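NADPH-quinone reductase (Pediococcus pentosaceus ATCC 25745, PDB 3HA2) probably transfers electrons from NAD(P)H to quinones through a bound FMN, as expected of a flavodoxin-like reductase, of which this chain holds the flavodoxin-like part. Local coordinates at residues Val42-Glu45 with Gln46-Leu50; Thr101-Gly105 with Asn106-Ala110; Pro124-Ala127 with Phe128-Thr132; Ala152-Arg155 with Leu156-Ala159. One frame throughout, in Å; residues are numbered along the deposited sequence.

Interaction 1 of 4, residues Val42-Glu45 with Gln46-Leu50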
ATOM      1  N   VAL A  42      -7.072  11.209 -15.284  1.00 20.51           N
ATOM      2  CA  VAL A  42      -5.748  11.648 -14.802  1.00 21.13           C
ATOM      3  C   VAL A  42      -5.565  13.156 -14.925  1.00 21.50           C
ATOM      4  O   VAL A  42      -5.133  13.808 -13.962  1.00 21.59           O
ATOM      5  CB  VAL A  42      -4.591  10.881 -15.504  1.00 21.56           C
ATOM      6  CG1 VAL A  42      -3.218  11.519 -15.181  1.00 20.62           C
ATOM      7  CG2 VAL A  42      -4.598   9.417 -15.063  1.00 21.01           C
ATOM      8  N   GLU A  43      -5.889  13.700 -16.106  1.00 22.52           N
ATOM      9  CA  GLU A  43      -5.756  15.142 -16.361  1.00 24.13           C
ATOM     10  C   GLU A  43      -6.553  16.003 -15.369  1.00 23.36           C
ATOM     11  O   GLU A  43      -6.025  16.989 -14.849  1.00 23.31           O
ATOM     12  CB  GLU A  43      -6.118  15.466 -17.816  1.00 24.23           C
ATOM     13  CG  GLU A  43      -5.901  16.929 -18.212  1.00 27.40           C
ATOM     14  CD  GLU A  43      -6.235  17.208 -19.669  1.00 28.55           C
ATOM     15  OE1 GLU A  43      -6.812  16.322 -20.358  1.00 34.31           O
ATOM     16  OE2 GLU A  43      -5.924  18.332 -20.143  1.00 34.47           O
ATOM     17  N   GLN A  44      -7.804  15.633 -15.101  1.00 23.01           N
ATOM     18  CA  GLN A  44      -8.624  16.348 -14.116  1.00 23.43           C
ATOM     19  C   GLN A  44      -8.048  16.246 -12.707  1.00 22.65           C
ATOM     20  O   GLN A  44      -8.027  17.244 -11.987  1.00 22.20           O
ATOM     21  CB  GLN A  44     -10.102  15.923 -14.148  1.00 24.11           C
ATOM     22  CG  GLN A  44     -10.938  16.287 -12.875  1.00 28.09           C
ATOM     23  CD  GLN A  44     -11.214  17.795 -12.632  1.00 34.04           C
ATOM     24  OE1 GLN A  44     -10.323  18.660 -12.746  1.00 34.74           O
ATOM     25  NE2 GLN A  44     -12.459  18.099 -12.238  1.00 35.23           N
ATOM     26  N   GLU A  45      -7.583  15.053 -12.323  1.00 21.40           N
ATOM     27  CA  GLU A  45      -6.952  14.860 -11.023  1.00 21.01           C
ATOM     28  C   GLU A  45      -5.665  15.686 -10.901  1.00 20.87           C
ATOM     29  O   GLU A  45      -5.420  16.335  -9.867  1.00 20.57           O
ATOM     30  CB  GLU A  45      -6.668  13.370 -10.761  1.00 20.84           C
ATOM     31  CG  GLU A  45      -7.922  12.469 -10.751  1.00 20.66           C
ATOM     32  CD  GLU A  45      -8.893  12.788  -9.609  1.00 22.61           C
ATOM     33  OE1 GLU A  45      -8.423  13.052  -8.478  1.00 21.92           O
ATOM     34  OE2 GLU A  45     -10.130  12.762  -9.844  1.00 23.28           O
ATOM     35  N   GLN A  46      -4.847  15.675 -11.956  1.00 20.60           N
ATOM     36  CA  GLN A  46      -3.623  16.488 -11.955  1.00 20.54           C
ATOM     37  C   GLN A  46      -3.953  17.968 -11.857  1.00 20.92           C
ATOM     38  O   GLN A  46      -3.278  18.712 -11.141  1.00 20.42           O
ATOM     39  CB  GLN A  46      -2.769  16.198 -13.192  1.00 21.13           C
ATOM     40  CG  GLN A  46      -1.998  14.894 -13.039  1.00 20.26           C
ATOM     41  CD  GLN A  46      -1.184  14.541 -14.268  1.00 22.63           C
ATOM     42  OE1 GLN A  46      -1.216  15.251 -15.260  1.00 20.64           O
ATOM     43  NE2 GLN A  46      -0.477  13.414 -14.212  1.00 22.45           N
ATOM     44  N   SER A  47      -5.003  18.385 -12.566  1.00 21.35           N
ATOM     45  CA  SER A  47      -5.456  19.766 -12.505  1.00 22.37           C
ATOM     46  C   SER A  47      -5.814  20.176 -11.080  1.00 22.03           C
ATOM     47  O   SER A  47      -5.429  21.254 -10.634  1.00 21.74           O
ATOM     48  CB  SER A  47      -6.654  19.999 -13.409  1.00 23.04           C
ATOM     49  OG  SER A  47      -6.977  21.378 -13.394  1.00 26.21           O
ATOM     50  N   LEU A  48      -6.557  19.322 -10.380  1.00 21.39           N
ATOM     51  CA  LEU A  48      -6.943  19.625  -8.996  1.00 21.36           C
ATOM     52  C   LEU A  48      -5.728  19.726  -8.084  1.00 21.85           C
ATOM     53  O   LEU A  48      -5.648  20.620  -7.237  1.00 22.13           O
ATOM     54  CB  LEU A  48      -7.928  18.576  -8.469  1.00 21.91           C
ATOM     55  CG  LEU A  48      -9.331  18.611  -9.081  1.00 22.36           C
ATOM     56  CD1 LEU A  48     -10.137  17.427  -8.544  1.00 22.04           C
ATOM     57  CD2 LEU A  48     -10.043  19.928  -8.748  1.00 23.01           C
ATOM     58  N   LEU A  49      -4.772  18.817  -8.249  1.00 21.62           N
ATOM     59  CA  LEU A  49      -3.533  18.898  -7.468  1.00 21.66           C
ATOM     60  C   LEU A  49      -2.804  20.223  -7.670  1.00 22.00           C
ATOM     61  O   LEU A  49      -2.373  20.861  -6.698  1.00 22.12           O
ATOM     62  CB  LEU A  49      -2.604  17.738  -7.794  1.00 20.77           C
ATOM     63  CG  LEU A  49      -3.128  16.382  -7.322  1.00 21.15           C
ATOM     64  CD1 LEU A  49      -2.371  15.292  -8.064  1.00 19.93           C
ATOM     65  CD2 LEU A  49      -2.937  16.212  -5.841  1.00 20.38           C
ATOM     66  N   LEU A  50      -2.687  20.641  -8.926  1.00 22.62           N
ATOM     67  CA  LEU A  50      -1.961  21.862  -9.255  1.00 23.39           C
ATOM     68  C   LEU A  50      -2.610  23.093  -8.627  1.00 23.87           C
ATOM     69  O   LEU A  50      -1.922  24.069  -8.340  1.00 24.33           O
ATOM     70  CB  LEU A  50      -1.841  22.036 -10.772  1.00 23.61           C
ATOM     71  CG  LEU A  50      -0.884  21.105 -11.531  1.00 24.44           C
ATOM     72  CD1 LEU A  50      -0.976  21.355 -13.036  1.00 25.73           C
ATOM     73  CD2 LEU A  50       0.548  21.280 -11.067  1.00 27.43           C
TER
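The N-H of Gln46 bonds to the O of Val42 at 2.8 Å, one helical turn back, and three more i to i+4 bonds carry the turn on to Leu49. Beside that first bond the two side chains run side by side and point the same way. Val42 reaches with CG1, the methyl anti to the backbone N (chi1 170°), which lies 3.5 Å from NE2 of Gln46 and 3.8 Å from its CD. The extended chain of Gln46 carries its amide on to the carbonyl O of Val77, at the end of helix 68-77. Helix 42-50 is one of the helices flanking the parallel sheet of the flavodoxin-like fold, and Leu49 packs inward on Leu4 of strand 3-7. An alanine in place of Gln46 would probably leave the Val77 carbonyl without this donor and uncover one side of the Val42 methyl. Round the helix, Gln44 bends at chi2 (69°), which brings OE1 forward over the next turn, 3.8 Å from CG of Leu48 and 4.0 Å from CB of Ser47. The buried carboxylate of Glu45 divides its two oxygens between His34 NE2 and Trp73 NE1.

Interaction 2 of 4, residues Thr101-Gly105 with Asn106-Ala110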
ATOM      1  N   THR A 101      -9.650   3.774  11.254  1.00 26.47           N
ATOM      2  CA  THR A 101      -9.525   2.353  11.567  1.00 27.76           C
ATOM      3  C   THR A 101     -10.715   1.938  12.441  1.00 27.60           C
ATOM      4  O   THR A 101     -11.267   2.756  13.137  1.00 26.51           O
ATOM      5  CB  THR A 101      -8.201   2.011  12.328  1.00 27.91           C
ATOM      6  OG1 THR A 101      -8.372   2.232  13.732  1.00 29.66           O
ATOM      7  CG2 THR A 101      -7.023   2.830  11.842  1.00 29.22           C
ATOM      8  N   GLY A 102     -11.105   0.670  12.365  1.00 28.98           N
ATOM      9  CA  GLY A 102     -12.093   0.093  13.268  1.00 30.20           C
ATOM     10  C   GLY A 102     -11.444  -0.491  14.521  1.00 31.55           C
ATOM     11  O   GLY A 102     -12.131  -1.064  15.370  1.00 31.56           O
ATOM     12  N   ASP A 103     -10.121  -0.365  14.629  1.00 32.01           N
ATOM     13  CA  ASP A 103      -9.379  -0.852  15.795  1.00 32.86           C
ATOM     14  C   ASP A 103      -9.070   0.273  16.761  1.00 32.34           C
ATOM     15  O   ASP A 103      -8.901   1.425  16.351  1.00 32.33           O
ATOM     16  CB  ASP A 103      -8.052  -1.488  15.350  1.00 34.26           C
ATOM     17  CG  ASP A 103      -8.251  -2.622  14.372  1.00 37.95           C
ATOM     18  OD1 ASP A 103      -8.967  -3.586  14.714  1.00 42.92           O
ATOM     19  OD2 ASP A 103      -7.693  -2.550  13.257  1.00 44.98           O
ATOM     20  N   ASN A 104      -8.979  -0.066  18.048  1.00 31.11           N
ATOM     21  CA  ASN A 104      -8.554   0.886  19.055  1.00 30.29           C
ATOM     22  C   ASN A 104      -7.160   1.410  18.715  1.00 29.36           C
ATOM     23  O   ASN A 104      -6.299   0.652  18.268  1.00 29.81           O
ATOM     24  CB  ASN A 104      -8.557   0.248  20.445  1.00 29.68           C
ATOM     25  CG  ASN A 104      -8.438   1.269  21.548  1.00 31.31           C
ATOM     26  OD1 ASN A 104      -7.381   1.858  21.747  1.00 30.54           O
ATOM     27  ND2 ASN A 104      -9.533   1.493  22.283  1.00 32.10           N
ATOM     28  N   GLY A 105      -6.941   2.704  18.932  1.00 28.94           N
ATOM     29  CA  GLY A 105      -5.645   3.309  18.652  1.00 27.12           C
ATOM     30  C   GLY A 105      -4.539   2.641  19.450  1.00 26.71           C
ATOM     31  O   GLY A 105      -3.418   2.570  19.005  1.00 26.00           O
ATOM     32  N   ASN A 106      -4.869   2.128  20.629  1.00 25.38           N
ATOM     33  CA  ASN A 106      -3.844   1.534  21.494  1.00 25.69           C
ATOM     34  C   ASN A 106      -3.274   0.199  20.995  1.00 24.30           C
ATOM     35  O   ASN A 106      -2.270  -0.256  21.521  1.00 24.46           O
ATOM     36  CB  ASN A 106      -4.338   1.417  22.930  1.00 26.36           C
ATOM     37  CG  ASN A 106      -4.453   2.782  23.616  1.00 30.52           C
ATOM     38  OD1 ASN A 106      -3.661   3.702  23.354  1.00 34.36           O
ATOM     39  ND2 ASN A 106      -5.443   2.920  24.482  1.00 36.31           N
ATOM     40  N   ALA A 107      -3.880  -0.404  19.962  1.00 23.26           N
ATOM     41  CA  ALA A 107      -3.335  -1.641  19.381  1.00 22.56           C
ATOM     42  C   ALA A 107      -2.090  -1.370  18.523  1.00 22.55           C
ATOM     43  O   ALA A 107      -1.273  -2.279  18.284  1.00 22.14           O
ATOM     44  CB  ALA A 107      -4.403  -2.324  18.533  1.00 24.18           C
ATOM     45  N   PHE A 108      -1.949  -0.121  18.068  1.00 22.03           N
ATOM     46  CA  PHE A 108      -0.901   0.257  17.118  1.00 22.43           C
ATOM     47  C   PHE A 108       0.326   0.823  17.831  1.00 22.17           C
ATOM     48  O   PHE A 108       0.589   2.020  17.799  1.00 22.10           O
ATOM     49  CB  PHE A 108      -1.432   1.257  16.089  1.00 22.99           C
ATOM     50  CG  PHE A 108      -2.501   0.697  15.203  1.00 23.49           C
ATOM     51  CD1 PHE A 108      -2.163  -0.086  14.105  1.00 23.65           C
ATOM     52  CD2 PHE A 108      -3.856   0.946  15.475  1.00 26.17           C
ATOM     53  CE1 PHE A 108      -3.161  -0.610  13.268  1.00 26.27           C
ATOM     54  CE2 PHE A 108      -4.867   0.406  14.656  1.00 24.87           C
ATOM     55  CZ  PHE A 108      -4.515  -0.371  13.553  1.00 25.01           C
ATOM     56  N   GLN A 109       1.088  -0.065  18.454  1.00 21.66           N
ATOM     57  CA  GLN A 109       2.333   0.311  19.125  1.00 22.45           C
ATOM     58  C   GLN A 109       3.089  -0.960  19.442  1.00 22.08           C
ATOM     59  O   GLN A 109       2.501  -2.052  19.464  1.00 22.17           O
ATOM     60  CB  GLN A 109       2.065   1.066  20.446  1.00 22.43           C
ATOM     61  CG  GLN A 109       1.218   0.298  21.452  1.00 22.43           C
ATOM     62  CD  GLN A 109       0.925   1.073  22.709  1.00 24.41           C
ATOM     63  OE1 GLN A 109       1.836   1.585  23.368  1.00 24.56           O
ATOM     64  NE2 GLN A 109      -0.348   1.117  23.090  1.00 26.55           N
ATOM     65  N   ALA A 110       4.383  -0.811  19.710  1.00 22.34           N
ATOM     66  CA  ALA A 110       5.218  -1.939  20.111  1.00 21.98           C
ATOM     67  C   ALA A 110       4.637  -2.629  21.349  1.00 22.62           C
ATOM     68  O   ALA A 110       4.193  -1.983  22.296  1.00 22.26           O
ATOM     69  CB  ALA A 110       6.652  -1.470  20.355  1.00 21.63           C
TER
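OD1 of Asn104 takes the backbone N-H of Asn106 at 2.8 Å, nearly straight and on an in-plane lone pair, and the two asparagine side chains lie alongside each other, pointing the same way with their amide planes 30° apart. A chi1 of -167° makes this possible, sending CG of Asn104 away from the backbone N and carrying the amide forward along the chain. CB of Asn106 then rests 3.3 Å from the same oxygen. The bond closes an Asx turn that leads into a short 3-10 turn. There the backbone O of Asn104 accepts the N-H of Ala107 at 3.1 Å, with the donor well above the carbonyl plane, and one residue further on Phe108 N bonds to Gly105 O at 3.2 Å in the same out-of-plane manner. These i to i+3 bonds lie in the loop that leaves strand 94-101, at the C-terminal end of a strand of the parallel flavodoxin-like sheet, before helix 118-121. The turn brings the Phe108 ring back against Asp103 and the O of Asn104. The Asp103 and Phe108 side chains cross at about a right angle, CB of Asp103 3.8 Å from CE2 of Phe108, with carboxylate and ring planes 55° apart. Gly105 O sits at the ring edge, in plane. Leu61, Ile118 and Leu121 also pack on the buried ring. Beyond it, Gln109 folds back: its NE2 meets Asn106 O at 2.8 Å, with that oxygen in the plane of the Gln109 amide.

Interaction 3 of 4, residues Pro124-Ala127 with Phe128-Thr132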
ATOM      1  N   PRO A 124       5.100   4.442   3.434  1.00 25.12           N
ATOM      2  CA  PRO A 124       5.139   4.705   1.984  1.00 24.89           C
ATOM      3  C   PRO A 124       4.680   6.101   1.583  1.00 24.08           C
ATOM      4  O   PRO A 124       5.187   6.636   0.600  1.00 24.19           O
ATOM      5  CB  PRO A 124       4.204   3.638   1.393  1.00 25.12           C
ATOM      6  CG  PRO A 124       4.155   2.564   2.412  1.00 25.95           C
ATOM      7  CD  PRO A 124       4.292   3.250   3.748  1.00 25.30           C
ATOM      8  N   PHE A 125       3.743   6.699   2.326  1.00 24.45           N
ATOM      9  CA  PHE A 125       3.292   8.070   1.997  1.00 24.12           C
ATOM     10  C   PHE A 125       4.330   9.100   2.383  1.00 24.22           C
ATOM     11  O   PHE A 125       4.510  10.110   1.706  1.00 23.22           O
ATOM     12  CB  PHE A 125       1.951   8.378   2.665  1.00 25.75           C
ATOM     13  CG  PHE A 125       0.804   7.625   2.069  1.00 26.14           C
ATOM     14  CD1 PHE A 125       0.309   7.969   0.814  1.00 29.44           C
ATOM     15  CD2 PHE A 125       0.237   6.553   2.742  1.00 28.96           C
ATOM     16  CE1 PHE A 125      -0.734   7.261   0.251  1.00 29.80           C
ATOM     17  CE2 PHE A 125      -0.830   5.856   2.190  1.00 29.35           C
ATOM     18  CZ  PHE A 125      -1.305   6.202   0.950  1.00 29.97           C
ATOM     19  N   GLU A 126       5.004   8.851   3.499  1.00 24.00           N
ATOM     20  CA  GLU A 126       6.090   9.729   3.914  1.00 23.70           C
ATOM     21  C   GLU A 126       7.203   9.706   2.864  1.00 23.28           C
ATOM     22  O   GLU A 126       7.735  10.753   2.495  1.00 23.52           O
ATOM     23  CB  GLU A 126       6.600   9.306   5.293  1.00 23.75           C
ATOM     24  CG  GLU A 126       7.633  10.245   5.914  1.00 24.12           C
ATOM     25  CD  GLU A 126       7.947   9.870   7.375  1.00 24.69           C
ATOM     26  OE1 GLU A 126       7.280   8.973   7.945  1.00 25.80           O
ATOM     27  OE2 GLU A 126       8.876  10.475   7.955  1.00 24.51           O
ATOM     28  N   ALA A 127       7.553   8.516   2.389  1.00 23.86           N
ATOM     29  CA  ALA A 127       8.581   8.394   1.350  1.00 23.39           C
ATOM     30  C   ALA A 127       8.155   9.074   0.033  1.00 22.92           C
ATOM     31  O   ALA A 127       8.974   9.701  -0.650  1.00 23.72           O
ATOM     32  CB  ALA A 127       8.938   6.924   1.123  1.00 23.93           C
ATOM     33  N   PHE A 128       6.881   8.958  -0.315  1.00 23.00           N
ATOM     34  CA  PHE A 128       6.335   9.695  -1.461  1.00 23.22           C
ATOM     35  C   PHE A 128       6.510  11.205  -1.307  1.00 22.52           C
ATOM     36  O   PHE A 128       6.972  11.896  -2.216  1.00 21.72           O
ATOM     37  CB  PHE A 128       4.851   9.366  -1.672  1.00 24.01           C
ATOM     38  CG  PHE A 128       4.211  10.160  -2.786  1.00 25.68           C
ATOM     39  CD1 PHE A 128       4.358   9.771  -4.109  1.00 27.73           C
ATOM     40  CD2 PHE A 128       3.467  11.303  -2.507  1.00 27.21           C
ATOM     41  CE1 PHE A 128       3.768  10.508  -5.147  1.00 28.35           C
ATOM     42  CE2 PHE A 128       2.881  12.036  -3.542  1.00 27.44           C
ATOM     43  CZ  PHE A 128       3.032  11.635  -4.844  1.00 26.75           C
ATOM     44  N   ALA A 129       6.101  11.720  -0.154  1.00 22.85           N
ATOM     45  CA  ALA A 129       6.248  13.142   0.135  1.00 23.24           C
ATOM     46  C   ALA A 129       7.700  13.572   0.040  1.00 23.77           C
ATOM     47  O   ALA A 129       7.997  14.607  -0.557  1.00 23.88           O
ATOM     48  CB  ALA A 129       5.643  13.472   1.525  1.00 23.00           C
ATOM     49  N   ASN A 130       8.611  12.773   0.608  1.00 24.41           N
ATOM     50  CA  ASN A 130      10.045  13.100   0.553  1.00 25.42           C
ATOM     51  C   ASN A 130      10.518  13.156  -0.908  1.00 25.14           C
ATOM     52  O   ASN A 130      11.207  14.097  -1.324  1.00 25.47           O
ATOM     53  CB  ASN A 130      10.876  12.069   1.356  1.00 26.30           C
ATOM     54  CG  ASN A 130      10.707  12.202   2.873  1.00 28.00           C
ATOM     55  OD1 ASN A 130      10.975  11.253   3.632  1.00 33.45           O
ATOM     56  ND2 ASN A 130      10.245  13.362   3.324  1.00 28.16           N
ATOM     57  N   LYS A 131      10.104  12.163  -1.688  1.00 25.18           N
ATOM     58  CA  LYS A 131      10.536  12.038  -3.074  1.00 24.96           C
ATOM     59  C   LYS A 131      10.052  13.185  -3.950  1.00 24.89           C
ATOM     60  O   LYS A 131      10.774  13.651  -4.842  1.00 25.31           O
ATOM     61  CB  LYS A 131      10.068  10.712  -3.656  1.00 25.20           C
ATOM     62  CG  LYS A 131      10.552  10.434  -5.096  1.00 26.95           C
ATOM     63  CD  LYS A 131      12.056  10.230  -5.139  1.00 30.41           C
ATOM     64  CE  LYS A 131      12.483   9.566  -6.434  1.00 34.89           C
ATOM     65  NZ  LYS A 131      13.926   9.210  -6.362  1.00 39.03           N
ATOM     66  N   THR A 132       8.824  13.624  -3.702  1.00 24.38           N
ATOM     67  CA  THR A 132       8.185  14.647  -4.521  1.00 23.90           C
ATOM     68  C   THR A 132       8.389  16.058  -3.959  1.00 23.58           C
ATOM     69  O   THR A 132       7.798  17.015  -4.468  1.00 23.23           O
ATOM     70  CB  THR A 132       6.673  14.340  -4.707  1.00 23.12           C
ATOM     71  OG1 THR A 132       6.051  14.194  -3.429  1.00 23.29           O
ATOM     72  CG2 THR A 132       6.477  13.026  -5.463  1.00 23.55           C
TER
HETATM   73  O   HOH W   1      11.197  11.308   6.709  1.00 30.10           O
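Glu126 and Asn130 come together through two different first torsions: chi1 of Glu126 is trans (-173°) and its chain stays extended, while chi1 of Asn130, at -72°, sets CG on the same side as the backbone N. The two side chains therefore run alongside each other, one turn apart, with carboxylate and amide planes 69° from each other. Their direct touch is loose, CG of Glu126 to OD1 of Asn130 at 4.2 Å, and a water closes the link by donating to OE2 of Glu126 at 2.8 Å and to OD1 of Asn130 at 3.1 Å. The other carboxylate oxygen, OE1, is in a salt bridge with Arg123. A leucine in place of Asn130 would probably leave the water without its second acceptor and the Glu126 carboxylate less tied to this turn. Along the backbone the i to i+4 bonds run regularly, Asn130 N to Glu126 O at 2.9 Å among them. At the helix end Phe128 O is gripped twice by Thr132, by its N and by its OG1 at 2.8 Å, and this places CG2 of Thr132 on one face of the Phe128 ring, 3.7 Å above its plane and offset toward the rim. Trp63 of the second subunit meets that ring edge-to-face. Phe125 and Ala129 turn to strands 94-101 and 135-143, so the arrangement is that of a sheet-flanking helix of the flavodoxin-like fold whose other side serves a dimer interface.

Interaction 4 of 4, residues Ala152-Arg155 with Leu156-Ala159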
ATOM      1  N   ALA A 152     -16.605  13.283  22.157  1.00 30.07           N
ATOM      2  CA  ALA A 152     -15.337  12.915  21.544  1.00 29.21           C
ATOM      3  C   ALA A 152     -15.435  12.980  20.017  1.00 28.53           C
ATOM      4  O   ALA A 152     -14.474  13.361  19.360  1.00 27.84           O
ATOM      5  CB  ALA A 152     -14.910  11.532  21.990  1.00 29.00           C
ATOM      6  N   GLN A 153     -16.588  12.603  19.458  1.00 28.06           N
ATOM      7  CA  GLN A 153     -16.802  12.736  18.006  1.00 27.90           C
ATOM      8  C   GLN A 153     -16.626  14.200  17.608  1.00 27.87           C
ATOM      9  O   GLN A 153     -15.840  14.533  16.707  1.00 26.99           O
ATOM     10  CB  GLN A 153     -18.189  12.204  17.592  1.00 27.34           C
ATOM     11  CG  GLN A 153     -18.326  10.671  17.684  1.00 27.01           C
ATOM     12  CD  GLN A 153     -19.692  10.160  17.254  1.00 27.80           C
ATOM     13  OE1 GLN A 153     -20.704  10.793  17.517  1.00 27.41           O
ATOM     14  NE2 GLN A 153     -19.725   8.992  16.610  1.00 27.52           N
ATOM     15  N   GLN A 154     -17.328  15.082  18.318  1.00 28.17           N
ATOM     16  CA  GLN A 154     -17.232  16.520  18.060  1.00 28.96           C
ATOM     17  C   GLN A 154     -15.813  17.089  18.172  1.00 28.93           C
ATOM     18  O   GLN A 154     -15.410  17.867  17.309  1.00 29.43           O
ATOM     19  CB  GLN A 154     -18.263  17.322  18.894  1.00 29.07           C
ATOM     20  CG  GLN A 154     -19.733  17.002  18.536  1.00 32.53           C
ATOM     21  CD  GLN A 154     -19.955  16.760  17.032  1.00 36.42           C
ATOM     22  OE1 GLN A 154     -19.621  17.604  16.193  1.00 38.15           O
ATOM     23  NE2 GLN A 154     -20.518  15.596  16.695  1.00 37.64           N
ATOM     24  N   ARG A 155     -15.036  16.659  19.172  1.00 28.99           N
ATOM     25  CA  ARG A 155     -13.637  17.113  19.319  1.00 29.50           C
ATOM     26  C   ARG A 155     -12.755  16.685  18.155  1.00 28.80           C
ATOM     27  O   ARG A 155     -11.908  17.440  17.676  1.00 28.22           O
ATOM     28  CB  ARG A 155     -13.011  16.605  20.628  1.00 29.65           C
ATOM     29  CG  ARG A 155     -13.546  17.282  21.883  1.00 30.96           C
ATOM     30  CD  ARG A 155     -12.696  16.932  23.118  1.00 31.96           C
ATOM     31  NE  ARG A 155     -12.840  15.526  23.512  1.00 35.26           N
ATOM     32  CZ  ARG A 155     -13.771  15.066  24.347  1.00 35.96           C
ATOM     33  NH1 ARG A 155     -14.650  15.891  24.902  1.00 36.53           N
ATOM     34  NH2 ARG A 155     -13.818  13.770  24.629  1.00 37.27           N
ATOM     35  N   LEU A 156     -12.953  15.455  17.709  1.00 28.54           N
ATOM     36  CA  LEU A 156     -12.156  14.929  16.615  1.00 28.31           C
ATOM     37  C   LEU A 156     -12.494  15.719  15.336  1.00 27.89           C
ATOM     38  O   LEU A 156     -11.609  16.038  14.538  1.00 26.98           O
ATOM     39  CB  LEU A 156     -12.437  13.432  16.462  1.00 28.98           C
ATOM     40  CG  LEU A 156     -11.635  12.642  15.440  1.00 30.18           C
ATOM     41  CD1 LEU A 156     -11.594  11.189  15.881  1.00 33.33           C
ATOM     42  CD2 LEU A 156     -12.227  12.779  14.036  1.00 32.47           C
ATOM     43  N   LEU A 157     -13.769  16.066  15.175  1.00 27.05           N
ATOM     44  CA  LEU A 157     -14.210  16.837  14.007  1.00 27.13           C
ATOM     45  C   LEU A 157     -13.630  18.257  13.956  1.00 26.91           C
ATOM     46  O   LEU A 157     -13.308  18.737  12.880  1.00 27.40           O
ATOM     47  CB  LEU A 157     -15.739  16.801  13.835  1.00 26.73           C
ATOM     48  CG  LEU A 157     -16.304  15.424  13.429  1.00 25.92           C
ATOM     49  CD1 LEU A 157     -17.824  15.382  13.537  1.00 27.82           C
ATOM     50  CD2 LEU A 157     -15.833  14.996  12.016  1.00 25.02           C
ATOM     51  N   VAL A 158     -13.465  18.898  15.115  1.00 27.20           N
ATOM     52  CA  VAL A 158     -12.730  20.168  15.237  1.00 26.88           C
ATOM     53  C   VAL A 158     -11.245  20.034  14.860  1.00 27.10           C
ATOM     54  O   VAL A 158     -10.686  20.902  14.180  1.00 27.51           O
ATOM     55  CB  VAL A 158     -12.851  20.752  16.682  1.00 27.11           C
ATOM     56  CG1 VAL A 158     -11.987  21.988  16.841  1.00 28.02           C
ATOM     57  CG2 VAL A 158     -14.303  21.083  17.008  1.00 27.11           C
ATOM     58  N   ALA A 159     -10.604  18.952  15.302  1.00 27.13           N
ATOM     59  CA  ALA A 159      -9.220  18.669  14.913  1.00 26.84           C
ATOM     60  C   ALA A 159      -9.140  18.499  13.398  1.00 26.56           C
ATOM     61  O   ALA A 159      -8.201  18.970  12.758  1.00 26.05           O
ATOM     62  CB  ALA A 159      -8.688  17.416  15.633  1.00 26.79           C
TER
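Leu157 meets the preceding turn with nearly every atom of its side chain. Its CB lies 3.6 Å from O of Gln154, and CG, swung away from the residue's carbonyl carbon (chi1 -69°), sits 3.4 Å from O of Gln153. That carbonyl also takes the N-H of Leu157 at 3.0 Å, so the branch point leans on the oxygen already engaged by the residue's own backbone. CD1 lies 3.8 Å from the same oxygen and meets OE1 of Gln154 at 3.9 Å. The Gln154 chain is bent at chi2 (-37°), and this brings its amide across the leucine at a slant, a contact of van der Waals kind between a polar end and a methyl. On another side of the helix, Arg155 bends at chi3 and lays one face of its guanidinium over CA of Ala152, which is 3.4 Å above the plane and toward its rim. Val158 sets CG2 3.4 Å from O of Gln154, whose carbonyl bonds to the Val158 N-H. Leu156 and Leu157 both pack on Phe21 of helix 18-25 and on Phe145, and Gln153 gives its NE2 to the Phe145 carbonyl. The pattern is that of an amphipathic helix: this last helix of the chain, 150-165, follows strand 135-143, packs its leucines beside helix 18-25 and carries Gln154, Arg155 and Val158 outward, as a surface helix of the flavodoxin-like fold.

In the fold
Interactions 1, 3 and 4 each lie within a single helix, whereas interaction 2 is a turn in the loop after strand 94-101. Interaction 4 is a surface contact; the others are partly buried. Interactions 1 and 3 share a neighbour: both helices pack on helix 68-77, with the centres of the two contacts about 19 Å and their nearest atoms about 7 Å apart. Interactions 1 and 4 lie on opposite sides of the chain's centre. The chemistry follows place: a buried carboxylate in interaction 1, amide-to-backbone bonding in 2, a water link beside the second subunit in 3, and van der Waals contacts of leucine, glutamine and arginine with neighbouring side chains and backbone in 4.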